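PDB 1Y6Z: heat shock protein, putative from Plasmodium falciparum, which is the middle domain of a putative Hsp90-family chaperone, which as a whole probably binds ATP and hydrolyses it to assist the folding of other proteins. Local coordinates for residues V37-E42 / S49-P54. Sequence-based numbering, arbitrary orientation.
Sequences VHFNVE and SILYIP
Val37 pairs with Leu51 and Phe39 with Ser49 as antiparallel hydrogen-bonded pairs, each joined by two N-H...O=C bonds, while between them His38 and Ile50 form a non-hydrogen-bonded pair with CA atoms 4.2 Å apart, the two strand segments running at 155° to each other. On one face, Phe39 CG sits between backbone N and carbonyl carbon (chi1 64°), a rotamer that brings the ring back over Ser49: CB of Ser49 lies 3.8 Å from the ring centroid, a CH-pi contact, and Leu51 CD1 reaches the ring edge, 3.9 Å from Phe39 CE2. On the other face, Ile50 CG1 covers the imidazole of His38, 4.0 Å from its centroid, and His38 CD2, at the ring edge, is 3.3 Å from Ser49 O. Both imidazole nitrogens are hydrogen-bonded, ND1 to Tyr19 OH and NE2 to Trp7 O, which fixes the ring's rotation. This beta hairpin ends the five-stranded mixed sheet: strand 47-53 also pairs with strand 98-103, helix 121-141 packs on the Phe39 and Leu51 face, and helix 16-27 on the Ile50 face.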
loop_
_atom_site.group_PDB
_atom_site.type_symbol
_atom_site.label_atom_id
_atom_site.label_comp_id
_atom_site.label_asym_id
_atom_site.label_seq_id
_atom_site.Cartn_x
_atom_site.Cartn_y
_atom_site.Cartn_z
ATOM N N VAL B 37 -16.357 -0.617 1.014
ATOM C CA VAL B 37 -15.660 -0.588 2.310
ATOM C C VAL B 37 -16.348 0.467 3.192
ATOM O O VAL B 37 -16.715 1.542 2.698
ATOM C CB VAL B 37 -14.118 -0.301 2.130
ATOM C CG1 VAL B 37 -13.888 0.915 1.333
ATOM C CG2 VAL B 37 -13.405 -0.262 3.493
ATOM N N HIS B 38 -16.506 0.120 4.465
ATOM C CA HIS B 38 -17.124 0.998 5.457
ATOM C C HIS B 38 -15.980 1.280 6.450
ATOM O O HIS B 38 -15.419 0.343 7.010
ATOM C CB HIS B 38 -18.266 0.252 6.113
ATOM C CG HIS B 38 -18.948 1.012 7.222
ATOM N ND1 HIS B 38 -19.894 0.432 8.030
ATOM C CD2 HIS B 38 -18.847 2.299 7.629
ATOM C CE1 HIS B 38 -20.331 1.321 8.910
ATOM N NE2 HIS B 38 -19.726 2.462 8.674
ATOM N N PHE B 39 -15.610 2.552 6.584
ATOM C CA PHE B 39 -14.607 2.894 7.573
ATOM C C PHE B 39 -15.007 4.086 8.402
ATOM O O PHE B 39 -15.851 4.905 8.023
ATOM C CB PHE B 39 -13.236 3.056 6.899
ATOM C CG PHE B 39 -13.141 4.168 5.926
ATOM C CD1 PHE B 39 -12.459 5.350 6.264
ATOM C CD2 PHE B 39 -13.688 4.052 4.640
ATOM C CE1 PHE B 39 -12.324 6.384 5.371
ATOM C CE2 PHE B 39 -13.565 5.110 3.724
ATOM C CZ PHE B 39 -12.867 6.277 4.082
ATOM N N ASN B 40 -14.364 4.189 9.554
ATOM C CA ASN B 40 -14.655 5.265 10.498
ATOM C C ASN B 40 -13.321 5.786 10.956
ATOM O O ASN B 40 -12.405 4.986 11.217
ATOM C CB ASN B 40 -15.438 4.712 11.676
ATOM C CG ASN B 40 -16.788 4.116 11.265
ATOM O OD1 ASN B 40 -17.627 4.781 10.640
ATOM N ND2 ASN B 40 -16.998 2.842 11.622
ATOM N N VAL B 41 -13.188 7.103 10.963
ATOM C CA VAL B 41 -12.002 7.726 11.514
ATOM C C VAL B 41 -12.369 8.486 12.789
ATOM O O VAL B 41 -13.340 9.228 12.801
ATOM C CB VAL B 41 -11.342 8.641 10.491
ATOM C CG1 VAL B 41 -10.054 9.184 11.054
ATOM C CG2 VAL B 41 -11.053 7.850 9.220
ATOM N N GLU B 42 -11.591 8.277 13.856
ATOM C CA GLU B 42 -11.897 8.837 15.192
ATOM C C GLU B 42 -10.763 9.772 15.663
ATOM O O GLU B 42 -9.620 9.364 15.688
ATOM C CB GLU B 42 -12.101 7.699 16.196
ATOM C CG GLU B 42 -12.830 6.453 15.623
ATOM C CD GLU B 42 -11.922 5.452 14.864
ATOM O OE1 GLU B 42 -12.398 4.331 14.571
ATOM O OE2 GLU B 42 -10.746 5.775 14.547
ATOM N N SER B 49 -17.364 6.670 6.608
ATOM C CA SER B 49 -17.517 6.650 5.168
ATOM C C SER B 49 -17.901 5.257 4.736
ATOM O O SER B 49 -17.520 4.289 5.365
ATOM C CB SER B 49 -16.271 7.124 4.419
ATOM O OG SER B 49 -16.494 7.323 3.010
ATOM N N ILE B 50 -18.751 5.182 3.727
ATOM C CA ILE B 50 -18.949 3.882 3.052
ATOM C C ILE B 50 -18.735 4.227 1.595
ATOM O O ILE B 50 -19.368 5.174 1.109
ATOM C CB ILE B 50 -20.373 3.265 3.226
ATOM C CG1 ILE B 50 -20.812 3.225 4.692
ATOM C CG2 ILE B 50 -20.381 1.840 2.555
ATOM C CD1 ILE B 50 -22.233 2.691 4.924
ATOM N N LEU B 51 -17.868 3.480 0.897
ATOM C CA LEU B 51 -17.513 3.797 -0.448
ATOM C C LEU B 51 -17.829 2.526 -1.245
ATOM O O LEU B 51 -17.566 1.470 -0.769
ATOM C CB LEU B 51 -16.004 4.035 -0.511
ATOM C CG LEU B 51 -15.452 5.318 0.186
ATOM C CD1 LEU B 51 -13.878 5.298 -0.119
ATOM C CD2 LEU B 51 -16.096 6.520 -0.420
ATOM N N TYR B 52 -18.443 2.670 -2.414
ATOM C CA TYR B 52 -18.879 1.562 -3.263
ATOM C C TYR B 52 -18.250 1.743 -4.653
ATOM O O TYR B 52 -18.200 2.836 -5.188
ATOM C CB TYR B 52 -20.376 1.640 -3.473
ATOM C CG TYR B 52 -21.207 1.346 -2.214
ATOM C CD1 TYR B 52 -21.586 2.369 -1.358
ATOM C CD2 TYR B 52 -21.603 0.036 -1.931
ATOM C CE1 TYR B 52 -22.380 2.117 -0.203
ATOM C CE2 TYR B 52 -22.354 -0.227 -0.800
ATOM C CZ TYR B 52 -22.744 0.811 0.059
ATOM O OH TYR B 52 -23.564 0.526 1.157
ATOM N N ILE B 53 -17.854 0.634 -5.256
ATOM C CA ILE B 53 -17.567 0.537 -6.660
ATOM C C ILE B 53 -18.840 0.018 -7.281
ATOM O O ILE B 53 -19.325 -1.082 -6.916
ATOM C CB ILE B 53 -16.419 -0.430 -6.923
ATOM C CG1 ILE B 53 -15.141 0.148 -6.313
ATOM C CG2 ILE B 53 -16.223 -0.679 -8.450
ATOM C CD1 ILE B 53 -13.958 -0.793 -6.526
ATOM N N PRO B 54 -19.429 0.805 -8.174
ATOM C CA PRO B 54 -20.695 0.406 -8.796
ATOM C C PRO B 54 -20.550 -0.868 -9.611
ATOM O O PRO B 54 -19.453 -1.175 -10.051
ATOM C CB PRO B 54 -21.029 1.627 -9.716
ATOM C CG PRO B 54 -20.395 2.760 -8.989
ATOM C CD PRO B 54 -19.043 2.158 -8.606
#